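Local coordinates for glycosyltransferase-stabilizing protein Gtf2 (Streptococcus gordonii, PDB 5E9T) that partners the glycosyltransferase GtfA in a heterotetramer that attaches the first GlcNAc, from UDP-GlcNAc, to the serine-rich repeat adhesin GspB before its export, at residues 384-396 with 419-431. Sequence-based numbering, arbitrary orientation.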
ATOM      1  N   LEU B 384     -35.890   2.174 -20.549  1.00 91.86           N
ATOM      2  CA  LEU B 384     -35.328   2.788 -19.369  1.00 89.51           C
ATOM      3  C   LEU B 384     -36.503   3.206 -18.496  1.00 94.28           C
ATOM      4  O   LEU B 384     -37.424   3.883 -18.967  1.00 97.96           O
ATOM      5  CB  LEU B 384     -34.427   3.956 -19.770  1.00 82.43           C
ATOM      6  CG  LEU B 384     -33.170   3.511 -20.556  1.00 81.16           C
ATOM      7  CD1 LEU B 384     -33.426   2.834 -21.899  1.00 80.13           C
ATOM      8  CD2 LEU B 384     -32.290   4.676 -20.831  1.00 82.87           C
ATOM      9  N   HIS B 385     -36.526   2.717 -17.259  1.00 94.22           N
ATOM     10  CA  HIS B 385     -37.600   3.034 -16.319  1.00 96.59           C
ATOM     11  C   HIS B 385     -37.576   4.547 -16.150  1.00 96.64           C
ATOM     12  O   HIS B 385     -36.509   5.129 -16.236  1.00100.10           O
ATOM     13  CB  HIS B 385     -37.396   2.300 -14.989  1.00105.37           C
ATOM     14  CG  HIS B 385     -36.911   0.893 -15.145  1.00112.12           C
ATOM     15  ND1 HIS B 385     -37.747  -0.156 -15.465  1.00114.61           N
ATOM     16  CD2 HIS B 385     -35.672   0.361 -15.023  1.00113.22           C
ATOM     17  CE1 HIS B 385     -37.042  -1.272 -15.535  1.00113.09           C
ATOM     18  NE2 HIS B 385     -35.780  -0.986 -15.271  1.00113.33           N
ATOM     19  N   ASP B 386     -38.703   5.197 -15.863  1.00 93.61           N
ATOM     20  CA  ASP B 386     -39.877   4.586 -15.262  1.00 89.88           C
ATOM     21  C   ASP B 386     -40.833   3.882 -16.209  1.00 85.60           C
ATOM     22  O   ASP B 386     -41.109   4.348 -17.314  1.00 81.65           O
ATOM     23  CB  ASP B 386     -40.643   5.657 -14.489  1.00 89.69           C
ATOM     24  CG  ASP B 386     -39.745   6.466 -13.576  1.00 85.25           C
ATOM     25  OD1 ASP B 386     -38.636   6.836 -14.014  1.00 84.85           O
ATOM     26  OD2 ASP B 386     -40.143   6.721 -12.420  1.00 80.13           O
ATOM     27  N   ARG B 387     -41.319   2.732 -15.746  1.00 82.70           N
ATOM     28  CA  ARG B 387     -42.512   2.110 -16.297  1.00 79.51           C
ATOM     29  C   ARG B 387     -43.779   2.805 -15.834  1.00 80.55           C
ATOM     30  O   ARG B 387     -44.855   2.507 -16.362  1.00 76.96           O
ATOM     31  CB  ARG B 387     -42.582   0.645 -15.882  1.00 80.83           C
ATOM     32  CG  ARG B 387     -41.233  -0.002 -15.729  1.00 81.20           C
ATOM     33  CD  ARG B 387     -41.324  -1.458 -16.080  1.00 86.86           C
ATOM     34  NE  ARG B 387     -40.082  -1.935 -16.665  1.00 92.23           N
ATOM     35  CZ  ARG B 387     -40.031  -2.808 -17.661  1.00 93.89           C
ATOM     36  NH1 ARG B 387     -41.155  -3.281 -18.181  1.00 92.20           N
ATOM     37  NH2 ARG B 387     -38.861  -3.197 -18.145  1.00 93.94           N
ATOM     38  N   HIS B 388     -43.671   3.695 -14.842  1.00 84.58           N
ATOM     39  CA  HIS B 388     -44.847   4.369 -14.309  1.00 81.18           C
ATOM     40  C   HIS B 388     -45.629   5.081 -15.410  1.00 81.10           C
ATOM     41  O   HIS B 388     -46.864   5.045 -15.427  1.00 86.23           O
ATOM     42  CB  HIS B 388     -44.437   5.379 -13.226  1.00 80.91           C
ATOM     43  CG  HIS B 388     -43.656   4.795 -12.084  1.00 83.80           C
ATOM     44  ND1 HIS B 388     -42.282   4.875 -12.006  1.00 84.34           N
ATOM     45  CD2 HIS B 388     -44.058   4.170 -10.951  1.00 80.97           C
ATOM     46  CE1 HIS B 388     -41.868   4.302 -10.889  1.00 78.89           C
ATOM     47  NE2 HIS B 388     -42.927   3.866 -10.231  1.00 78.85           N
ATOM     48  N   TYR B 389     -44.926   5.737 -16.337  1.00 78.78           N
ATOM     49  CA  TYR B 389     -45.538   6.711 -17.236  1.00 78.79           C
ATOM     50  C   TYR B 389     -45.859   6.183 -18.627  1.00 77.81           C
ATOM     51  O   TYR B 389     -46.336   6.958 -19.464  1.00 81.11           O
ATOM     52  CB  TYR B 389     -44.637   7.940 -17.374  1.00 79.79           C
ATOM     53  CG  TYR B 389     -44.163   8.483 -16.052  1.00 81.14           C
ATOM     54  CD1 TYR B 389     -43.003   9.205 -15.960  1.00 74.62           C
ATOM     55  CD2 TYR B 389     -44.882   8.285 -14.900  1.00 89.19           C
ATOM     56  CE1 TYR B 389     -42.562   9.694 -14.750  1.00 74.22           C
ATOM     57  CE2 TYR B 389     -44.447   8.772 -13.690  1.00 89.00           C
ATOM     58  CZ  TYR B 389     -43.288   9.481 -13.617  1.00 78.38           C
ATOM     59  OH  TYR B 389     -42.855   9.975 -12.408  1.00 79.39           O
ATOM     60  N   ILE B 390     -45.597   4.915 -18.925  1.00 75.63           N
ATOM     61  CA  ILE B 390     -45.896   4.372 -20.244  1.00 74.96           C
ATOM     62  C   ILE B 390     -47.015   3.353 -20.108  1.00 82.90           C
ATOM     63  O   ILE B 390     -46.968   2.465 -19.248  1.00 86.73           O
ATOM     64  CB  ILE B 390     -44.653   3.776 -20.930  1.00 76.51           C
ATOM     65  CG1 ILE B 390     -44.953   3.502 -22.405  1.00 81.67           C
ATOM     66  CG2 ILE B 390     -44.165   2.522 -20.221  1.00 78.51           C
ATOM     67  CD1 ILE B 390     -43.794   2.944 -23.185  1.00 78.95           C
ATOM     68  N   ALA B 391     -48.037   3.508 -20.941  1.00 90.00           N
ATOM     69  CA  ALA B 391     -49.174   2.609 -20.904  1.00 91.47           C
ATOM     70  C   ALA B 391     -48.828   1.276 -21.552  1.00 89.66           C
ATOM     71  O   ALA B 391     -47.949   1.181 -22.411  1.00 88.19           O
ATOM     72  CB  ALA B 391     -50.374   3.234 -21.613  1.00 89.84           C
ATOM     73  N   GLN B 392     -49.543   0.237 -21.119  1.00 89.35           N
ATOM     74  CA  GLN B 392     -49.390  -1.095 -21.692  1.00 93.70           C
ATOM     75  C   GLN B 392     -49.624  -1.092 -23.195  1.00102.15           C
ATOM     76  O   GLN B 392     -48.913  -1.776 -23.942  1.00110.60           O
ATOM     77  CB  GLN B 392     -50.369  -2.052 -21.024  1.00 95.86           C
ATOM     78  CG  GLN B 392     -50.144  -3.506 -21.355  1.00 98.98           C
ATOM     79  CD  GLN B 392     -49.050  -4.120 -20.531  1.00100.25           C
ATOM     80  OE1 GLN B 392     -47.866  -3.939 -20.803  1.00102.96           O
ATOM     81  NE2 GLN B 392     -49.442  -4.867 -19.511  1.00 97.03           N
ATOM     82  N   GLN B 393     -50.642  -0.363 -23.658  1.00102.07           N
ATOM     83  CA  GLN B 393     -50.992  -0.402 -25.078  1.00101.37           C
ATOM     84  C   GLN B 393     -49.842   0.116 -25.924  1.00100.28           C
ATOM     85  O   GLN B 393     -49.634  -0.313 -27.069  1.00 99.34           O
ATOM     86  CB  GLN B 393     -52.240   0.442 -25.311  1.00102.08           C
ATOM     87  CG  GLN B 393     -53.319   0.186 -24.271  1.00109.57           C
ATOM     88  CD  GLN B 393     -53.423   1.303 -23.254  1.00115.06           C
ATOM     89  OE1 GLN B 393     -53.249   2.464 -23.590  1.00119.17           O
ATOM     90  NE2 GLN B 393     -53.714   0.955 -22.006  1.00112.14           N
ATOM     91  N   HIS B 394     -49.085   1.039 -25.351  1.00 97.90           N
ATOM     92  CA  HIS B 394     -47.995   1.738 -26.001  1.00 93.43           C
ATOM     93  C   HIS B 394     -46.684   0.952 -25.994  1.00 91.92           C
ATOM     94  O   HIS B 394     -45.881   1.104 -26.926  1.00 89.75           O
ATOM     95  CB  HIS B 394     -47.876   3.114 -25.331  1.00 91.55           C
ATOM     96  CG  HIS B 394     -49.035   4.012 -25.640  1.00 90.37           C
ATOM     97  ND1 HIS B 394     -50.335   3.707 -25.297  1.00 94.95           N
ATOM     98  CD2 HIS B 394     -49.094   5.174 -26.332  1.00 86.63           C
ATOM     99  CE1 HIS B 394     -51.134   4.669 -25.730  1.00 94.14           C
ATOM    100  NE2 HIS B 394     -50.404   5.570 -26.364  1.00 87.92           N
ATOM    101  N   ILE B 395     -46.468   0.091 -24.995  1.00 94.35           N
ATOM    102  CA  ILE B 395     -45.213  -0.647 -24.896  1.00 97.00           C
ATOM    103  C   ILE B 395     -45.170  -1.752 -25.947  1.00100.74           C
ATOM    104  O   ILE B 395     -46.203  -2.265 -26.396  1.00 99.67           O
ATOM    105  CB  ILE B 395     -45.024  -1.229 -23.483  1.00 95.94           C
ATOM    106  CG1 ILE B 395     -43.605  -1.779 -23.312  1.00 98.22           C
ATOM    107  CG2 ILE B 395     -46.012  -2.349 -23.225  1.00 95.37           C
ATOM    108  CD1 ILE B 395     -43.069  -1.676 -21.910  1.00100.38           C
ATOM    109  N   PHE B 396     -43.958  -2.138 -26.330  1.00105.20           N
ATOM    110  CA  PHE B 396     -43.746  -3.159 -27.342  1.00112.64           C
ATOM    111  C   PHE B 396     -42.823  -4.231 -26.800  1.00120.37           C
ATOM    112  O   PHE B 396     -42.190  -4.065 -25.756  1.00120.66           O
ATOM    113  CB  PHE B 396     -43.133  -2.566 -28.602  1.00115.62           C
ATOM    114  CG  PHE B 396     -43.931  -1.474 -29.183  1.00114.57           C
ATOM    115  CD1 PHE B 396     -45.303  -1.581 -29.278  1.00115.57           C
ATOM    116  CD2 PHE B 396     -43.324  -0.293 -29.544  1.00112.91           C
ATOM    117  CE1 PHE B 396     -46.049  -0.550 -29.788  1.00116.58           C
ATOM    118  CE2 PHE B 396     -44.058   0.737 -30.024  1.00114.59           C
ATOM    119  CZ  PHE B 396     -45.424   0.614 -30.156  1.00115.58           C
ATOM    120  N   ARG B 419     -55.510  12.319 -28.358  1.00 89.35           N
ATOM    121  CA  ARG B 419     -56.158  12.616 -27.084  1.00 85.31           C
ATOM    122  C   ARG B 419     -56.598  11.332 -26.392  1.00 86.51           C
ATOM    123  O   ARG B 419     -56.601  11.252 -25.162  1.00 86.42           O
ATOM    124  CB  ARG B 419     -57.359  13.544 -27.304  1.00 84.10           C
ATOM    125  CG  ARG B 419     -57.942  14.126 -26.024  1.00 87.62           C
ATOM    126  CD  ARG B 419     -59.123  15.044 -26.306  1.00 93.69           C
ATOM    127  NE  ARG B 419     -58.747  16.195 -27.121  1.00102.55           N
ATOM    128  CZ  ARG B 419     -59.421  17.340 -27.150  1.00103.83           C
ATOM    129  NH1 ARG B 419     -60.503  17.492 -26.400  1.00102.94           N
ATOM    130  NH2 ARG B 419     -59.011  18.337 -27.925  1.00103.02           N
ATOM    131  N   SER B 420     -56.970  10.322 -27.182  1.00 88.01           N
ATOM    132  CA  SER B 420     -57.019   8.952 -26.683  1.00 88.45           C
ATOM    133  C   SER B 420     -55.696   8.546 -26.040  1.00 89.11           C
ATOM    134  O   SER B 420     -55.636   8.237 -24.845  1.00 89.33           O
ATOM    135  CB  SER B 420     -57.375   8.001 -27.828  1.00 87.22           C
ATOM    136  OG  SER B 420     -56.897   6.692 -27.567  1.00 83.73           O
ATOM    137  N   ALA B 421     -54.619   8.544 -26.837  1.00 89.91           N
ATOM    138  CA  ALA B 421     -53.353   7.943 -26.417  1.00 84.29           C
ATOM    139  C   ALA B 421     -52.801   8.583 -25.145  1.00 81.56           C
ATOM    140  O   ALA B 421     -52.197   7.895 -24.315  1.00 80.67           O
ATOM    141  CB  ALA B 421     -52.328   8.048 -27.547  1.00 77.76           C
ATOM    142  N   LEU B 422     -52.978   9.894 -24.977  1.00 78.22           N
ATOM    143  CA  LEU B 422     -52.395  10.545 -23.806  1.00 79.35           C
ATOM    144  C   LEU B 422     -53.290  10.454 -22.585  1.00 81.74           C
ATOM    145  O   LEU B 422     -52.862  10.838 -21.491  1.00 88.23           O
ATOM    146  CB  LEU B 422     -52.047  12.011 -24.086  1.00 80.12           C
ATOM    147  CG  LEU B 422     -51.154  12.237 -25.298  1.00 79.11           C
ATOM    148  CD1 LEU B 422     -50.367  13.536 -25.207  1.00 78.11           C
ATOM    149  CD2 LEU B 422     -50.228  11.077 -25.436  1.00 77.49           C
ATOM    150  N   GLN B 423     -54.519   9.977 -22.748  1.00 78.71           N
ATOM    151  CA  GLN B 423     -55.269   9.477 -21.611  1.00 82.69           C
ATOM    152  C   GLN B 423     -54.951   8.023 -21.324  1.00 84.65           C
ATOM    153  O   GLN B 423     -55.249   7.539 -20.230  1.00 87.95           O
ATOM    154  CB  GLN B 423     -56.770   9.656 -21.844  1.00 86.47           C
ATOM    155  CG  GLN B 423     -57.185  11.104 -22.048  1.00 92.10           C
ATOM    156  CD  GLN B 423     -56.716  12.026 -20.930  1.00 95.18           C
ATOM    157  OE1 GLN B 423     -56.459  11.590 -19.805  1.00 97.39           O
ATOM    158  NE2 GLN B 423     -56.591  13.311 -21.243  1.00 94.06           N
ATOM    159  N   ALA B 424     -54.336   7.328 -22.278  1.00 82.49           N
ATOM    160  CA  ALA B 424     -53.866   5.975 -22.024  1.00 80.88           C
ATOM    161  C   ALA B 424     -52.664   5.985 -21.087  1.00 79.74           C
ATOM    162  O   ALA B 424     -52.659   5.297 -20.059  1.00 74.53           O
ATOM    163  CB  ALA B 424     -53.523   5.303 -23.348  1.00 81.50           C
ATOM    164  N   GLN B 425     -51.636   6.767 -21.427  1.00 83.57           N
ATOM    165  CA  GLN B 425     -50.526   6.965 -20.502  1.00 83.29           C
ATOM    166  C   GLN B 425     -50.923   7.890 -19.360  1.00 78.37           C
ATOM    167  O   GLN B 425     -50.333   7.825 -18.275  1.00 77.98           O
ATOM    168  CB  GLN B 425     -49.308   7.515 -21.247  1.00 80.19           C
ATOM    169  CG  GLN B 425     -49.191   9.032 -21.228  1.00 73.55           C
ATOM    170  CD  GLN B 425     -47.941   9.533 -21.924  1.00 68.93           C
ATOM    171  OE1 GLN B 425     -47.294   8.798 -22.670  1.00 67.52           O
ATOM    172  NE2 GLN B 425     -47.590  10.790 -21.677  1.00 68.67           N
ATOM    173  N   GLY B 426     -51.916   8.754 -19.583  1.00 73.70           N
ATOM    174  CA  GLY B 426     -52.426   9.571 -18.496  1.00 76.79           C
ATOM    175  C   GLY B 426     -53.102   8.741 -17.423  1.00 82.25           C
ATOM    176  O   GLY B 426     -52.927   8.992 -16.227  1.00 77.35           O
ATOM    177  N   ARG B 427     -53.883   7.735 -17.834  1.00 87.36           N
ATOM    178  CA  ARG B 427     -54.488   6.818 -16.871  1.00 83.13           C
ATOM    179  C   ARG B 427     -53.442   5.943 -16.207  1.00 77.76           C
ATOM    180  O   ARG B 427     -53.496   5.714 -14.994  1.00 76.83           O
ATOM    181  CB  ARG B 427     -55.526   5.930 -17.553  1.00 81.75           C
ATOM    182  CG  ARG B 427     -56.834   6.625 -17.817  1.00 87.05           C
ATOM    183  CD  ARG B 427     -57.665   5.887 -18.852  1.00 95.09           C
ATOM    184  NE  ARG B 427     -58.557   6.805 -19.539  1.00 98.18           N
ATOM    185  CZ  ARG B 427     -59.357   7.668 -18.933  1.00 93.68           C
ATOM    186  NH1 ARG B 427     -59.394   7.754 -17.606  1.00 93.12           N
ATOM    187  NH2 ARG B 427     -60.137   8.460 -19.659  1.00 89.26           N
ATOM    188  N   HIS B 428     -52.505   5.417 -16.998  1.00 74.79           N
ATOM    189  CA  HIS B 428     -51.547   4.453 -16.477  1.00 77.77           C
ATOM    190  C   HIS B 428     -50.724   5.038 -15.339  1.00 78.74           C
ATOM    191  O   HIS B 428     -50.370   4.319 -14.398  1.00 74.97           O
ATOM    192  CB  HIS B 428     -50.631   3.968 -17.594  1.00 79.00           C
ATOM    193  CG  HIS B 428     -49.615   2.970 -17.138  1.00 82.01           C
ATOM    194  ND1 HIS B 428     -48.504   3.323 -16.403  1.00 81.43           N
ATOM    195  CD2 HIS B 428     -49.549   1.627 -17.299  1.00 90.11           C
ATOM    196  CE1 HIS B 428     -47.795   2.242 -16.134  1.00 85.40           C
ATOM    197  NE2 HIS B 428     -48.406   1.199 -16.668  1.00 91.10           N
ATOM    198  N   ALA B 429     -50.421   6.331 -15.400  1.00 79.02           N
ATOM    199  CA  ALA B 429     -49.724   7.006 -14.315  1.00 72.17           C
ATOM    200  C   ALA B 429     -50.668   7.417 -13.197  1.00 68.37           C
ATOM    201  O   ALA B 429     -50.229   8.072 -12.246  1.00 61.49           O
ATOM    202  CB  ALA B 429     -48.978   8.232 -14.842  1.00 66.28           C
ATOM    203  N   ASN B 430     -51.949   7.063 -13.312  1.00 68.20           N
ATOM    204  CA  ASN B 430     -52.948   7.318 -12.277  1.00 69.13           C
ATOM    205  C   ASN B 430     -53.137   8.810 -12.043  1.00 67.75           C
ATOM    206  O   ASN B 430     -53.199   9.283 -10.906  1.00 63.97           O
ATOM    207  CB  ASN B 430     -52.596   6.589 -10.984  1.00 73.00           C
ATOM    208  CG  ASN B 430     -52.531   5.101 -11.179  1.00 80.39           C
ATOM    209  OD1 ASN B 430     -51.953   4.612 -12.149  1.00 86.54           O
ATOM    210  ND2 ASN B 430     -53.183   4.372 -10.299  1.00 83.87           N
ATOM    211  N   ASP B 431     -53.232   9.553 -13.139  1.00 70.18           N
ATOM    212  CA  ASP B 431     -53.545  10.968 -13.061  1.00 67.23           C
ATOM    213  C   ASP B 431     -54.986  11.150 -12.605  1.00 64.17           C
ATOM    214  O   ASP B 431     -55.896  10.477 -13.099  1.00 66.40           O
ATOM    215  CB  ASP B 431     -53.323  11.637 -14.415  1.00 65.38           C
ATOM    216  CG  ASP B 431     -53.461  13.141 -14.348  1.00 69.85           C
ATOM    217  OD1 ASP B 431     -53.407  13.696 -13.229  1.00 68.41           O
ATOM    218  OD2 ASP B 431     -53.620  13.772 -15.413  1.00 77.61           O
TER
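His428 closes the last turn of helix 415-428 and lays its imidazole against the carbonyl oxygens of the type I beta turn from Arg387 to Ile390. The contact joins this helix to the loop that follows strand 376-379. The helix ends in a Schellman motif, with Asn430 at positive phi and Asp431 N bonded back to Gly426 O.

CG of His428 stands anti to the backbone N (chi1 -180°), and the ring reaches the carbonyls of the turn. Ile390 O sits 3.1 Å above the centre of one ring face. No in-plane N-H can point at it there, so it is in contact but not hydrogen-bonded.

In the close-packed part, alanines of the helix meet the buried Ala391 and His394. Ala391 CB meets Ala424 CB at 4.1 Å. The ring of His394 presents an edge to Ala421, with NE2 3.4 Å from Ala421 CB. The same ring reaches Leu376 and Leu378 of strand 376-379.

Gln425 is buried beside the turn, and its CB lies 3.5 Å from Tyr389 O. Its amide bonds to the backbone at both Leu375 and Ile377, so both polar atoms are satisfied. Tyr389 stacks on Phe371 and bonds through OH to Arg368.

The contact is looser where the loop is exposed to solvent, at Arg387, Gln392 and Gln393, which give little area to the helix. Arg387 turns its guanidinium away, to a salt bridge with Glu381. CB of His388 points away from the helix, and its ND1 makes a weak hydrogen bond to Asp386 OD2. His388 meets the helix end through its backbone O. This oxygen lies close to the ring plane of His428, but the donor sits well above the carbonyl plane of His388. His428 ND1 donates to His388 O at 2.6 Å, with a bent N-H...O angle of 136°.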